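Local atomic coordinates of copper-sensitive operon repressor (CsoR) (Geobacillus thermodenitrificans, PDB entry 4M1P), a protein that binds copper(I) and probably represses transcription of copper-resistance genes by binding operator DNA until the metal switches it allosterically. Residues I50-L53 and V54-A58. The protein carries 1 engineered substitution. Residues are numbered along the deposited sequence; the frame is centred on the assembly and turned at random.
Sequences IDIL and VQISA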
ATOM      1  N   ILE A  50     -18.687   6.712  -7.409  1.00 51.64           N
ATOM      2  CA  ILE A  50     -17.534   7.524  -7.036  1.00 48.17           C
ATOM      3  C   ILE A  50     -17.665   8.012  -5.594  1.00 51.72           C
ATOM      4  O   ILE A  50     -16.715   7.914  -4.808  1.00 57.87           O
ATOM      5  CB  ILE A  50     -17.342   8.709  -8.002  1.00 46.15           C
ATOM      6  CG1 ILE A  50     -16.879   8.217  -9.377  1.00 48.22           C
ATOM      7  CG2 ILE A  50     -16.353   9.712  -7.438  1.00 43.59           C
ATOM      8  CD1 ILE A  50     -15.466   7.638  -9.398  1.00 45.43           C
ATOM      9  N   ASP A  51     -18.843   8.529  -5.251  1.00 51.40           N
ATOM     10  CA  ASP A  51     -19.128   8.965  -3.888  1.00 49.93           C
ATOM     11  C   ASP A  51     -18.871   7.833  -2.897  1.00 51.37           C
ATOM     12  O   ASP A  51     -18.274   8.035  -1.837  1.00 56.52           O
ATOM     13  CB  ASP A  51     -20.577   9.427  -3.772  1.00 50.59           C
ATOM     14  CG  ASP A  51     -20.872  10.637  -4.625  1.00 60.51           C
ATOM     15  OD1 ASP A  51     -19.925  11.382  -4.948  1.00 64.23           O
ATOM     16  OD2 ASP A  51     -22.054  10.859  -4.965  1.00 70.74           O
ATOM     17  N   ILE A  52     -19.319   6.639  -3.254  1.00 48.33           N
ATOM     18  CA  ILE A  52     -19.124   5.472  -2.406  1.00 51.43           C
ATOM     19  C   ILE A  52     -17.637   5.143  -2.242  1.00 52.74           C
ATOM     20  O   ILE A  52     -17.172   4.873  -1.133  1.00 52.93           O
ATOM     21  CB  ILE A  52     -19.914   4.275  -2.949  1.00 51.80           C
ATOM     22  CG1 ILE A  52     -21.408   4.537  -2.759  1.00 56.59           C
ATOM     23  CG2 ILE A  52     -19.494   2.987  -2.271  1.00 49.99           C
ATOM     24  CD1 ILE A  52     -22.300   3.386  -3.143  1.00 60.38           C
ATOM     25  N   LEU A  53     -16.892   5.196  -3.342  1.00 53.62           N
ATOM     26  CA  LEU A  53     -15.464   4.891  -3.310  1.00 49.76           C
ATOM     27  C   LEU A  53     -14.700   5.882  -2.433  1.00 46.85           C
ATOM     28  O   LEU A  53     -13.809   5.493  -1.672  1.00 39.94           O
ATOM     29  CB  LEU A  53     -14.890   4.852  -4.725  1.00 48.05           C
ATOM     30  CG  LEU A  53     -15.315   3.632  -5.539  1.00 43.57           C
ATOM     31  CD1 LEU A  53     -15.094   3.866  -7.023  1.00 43.66           C
ATOM     32  CD2 LEU A  53     -14.556   2.404  -5.079  1.00 40.97           C
ATOM     33  N   VAL A  54     -15.063   7.156  -2.530  1.00 51.15           N
ATOM     34  CA  VAL A  54     -14.489   8.171  -1.656  1.00 52.89           C
ATOM     35  C   VAL A  54     -14.666   7.778  -0.183  1.00 55.46           C
ATOM     36  O   VAL A  54     -13.705   7.807   0.588  1.00 55.78           O
ATOM     37  CB  VAL A  54     -15.098   9.557  -1.926  1.00 46.68           C
ATOM     38  CG1 VAL A  54     -14.676  10.551  -0.855  1.00 41.45           C
ATOM     39  CG2 VAL A  54     -14.675  10.055  -3.297  1.00 38.73           C
ATOM     40  N   GLN A  55     -15.879   7.379   0.194  1.00 53.24           N
ATOM     41  CA  GLN A  55     -16.137   6.963   1.573  1.00 54.76           C
ATOM     42  C   GLN A  55     -15.376   5.706   1.946  1.00 51.20           C
ATOM     43  O   GLN A  55     -14.918   5.571   3.078  1.00 53.15           O
ATOM     44  CB  GLN A  55     -17.628   6.765   1.831  1.00 56.20           C
ATOM     45  CG  GLN A  55     -18.350   8.069   2.074  1.00 62.79           C
ATOM     46  CD  GLN A  55     -17.658   8.913   3.124  1.00 65.36           C
ATOM     47  OE1 GLN A  55     -17.501   8.488   4.272  1.00 69.39           O
ATOM     48  NE2 GLN A  55     -17.231  10.112   2.736  1.00 60.76           N
ATOM     49  N   ILE A  56     -15.245   4.784   1.002  1.00 45.58           N
ATOM     50  CA  ILE A  56     -14.449   3.594   1.261  1.00 47.32           C
ATOM     51  C   ILE A  56     -12.994   3.982   1.494  1.00 50.79           C
ATOM     52  O   ILE A  56     -12.334   3.441   2.379  1.00 54.88           O
ATOM     53  CB  ILE A  56     -14.564   2.565   0.129  1.00 47.35           C
ATOM     54  CG1 ILE A  56     -15.959   1.931   0.145  1.00 45.71           C
ATOM     55  CG2 ILE A  56     -13.491   1.491   0.266  1.00 35.92           C
ATOM     56  CD1 ILE A  56     -16.122   0.782  -0.804  1.00 45.07           C
ATOM     57  N   SER A  57     -12.503   4.935   0.711  1.00 49.74           N
ATOM     58  CA  SER A  57     -11.145   5.419   0.892  1.00 51.77           C
ATOM     59  C   SER A  57     -10.981   6.015   2.284  1.00 52.78           C
ATOM     60  O   SER A  57      -9.965   5.798   2.951  1.00 53.14           O
ATOM     61  CB  SER A  57     -10.794   6.455  -0.168  1.00 53.74           C
ATOM     62  OG  SER A  57      -9.489   6.942   0.057  1.00 56.81           O
ATOM     63  N   ALA A  58     -11.993   6.760   2.721  1.00 48.70           N
ATOM     64  CA  ALA A  58     -12.009   7.304   4.072  1.00 46.77           C
ATOM     65  C   ALA A  58     -11.875   6.179   5.099  1.00 51.70           C
ATOM     66  O   ALA A  58     -11.005   6.233   5.967  1.00 54.46           O
ATOM     67  CB  ALA A  58     -13.277   8.102   4.316  1.00 40.87           C
TER
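Val54, Gln55, Ile56 and Ser57 each give their backbone N-H to the carbonyl four residues earlier, the i to i+4 bonding of an alpha helix, here in the first turns of helix 49-85. Val54 N reaches Ile50 O at 2.9 Å, with an N-H...O angle of 167°, the straightest of the four. Gln55 N lies 3.2 Å from Asp51 O, and Ser57 N 2.8 Å from Leu53 O. Ile56 N, bonded to Ile52 O, completes the series.

Apolar contacts follow the same spacing on two faces. Ile52 and Ile56 meet loosely, CG2 of Ile52 lying 4.3 Å from CD1 of Ile56. The latter has CG1 beside its own backbone N (chi1 -71°) and CD1 extended beyond it, which sends the chain back toward the preceding turn and leaves CG1 3.4 Å from Ile52 O. Between Ile50 and Val54 only the CG2 methyls come near, at 4.5 Å; with CG1 of Val54 anti to the backbone N (chi1 170°), CG2 falls beside that N and settles 3.3 Å from Ile50 O.

Gln55 is bent at CB-CG and its amide leads off the preceding turn, while Asp51 forms a long, weak ion pair with Arg47. Leu53 lies near Cys49, a copper(I)-binding residue that carries no metal in this chain, and Ile50 near a bound copper(I) ion. This N-terminal end of the long helix of an all-helical CsoR subunit is flanked by helix 19-44, where Asp51 and Ile52 lean on Met42, Ile52 also on Val43, and Gln55 on Val39. A second subunit of the four-chain assembly adds Val98 against Ile50, Arg17 against Ile52, Gly67 against Leu53 and Gln101 against Ser57.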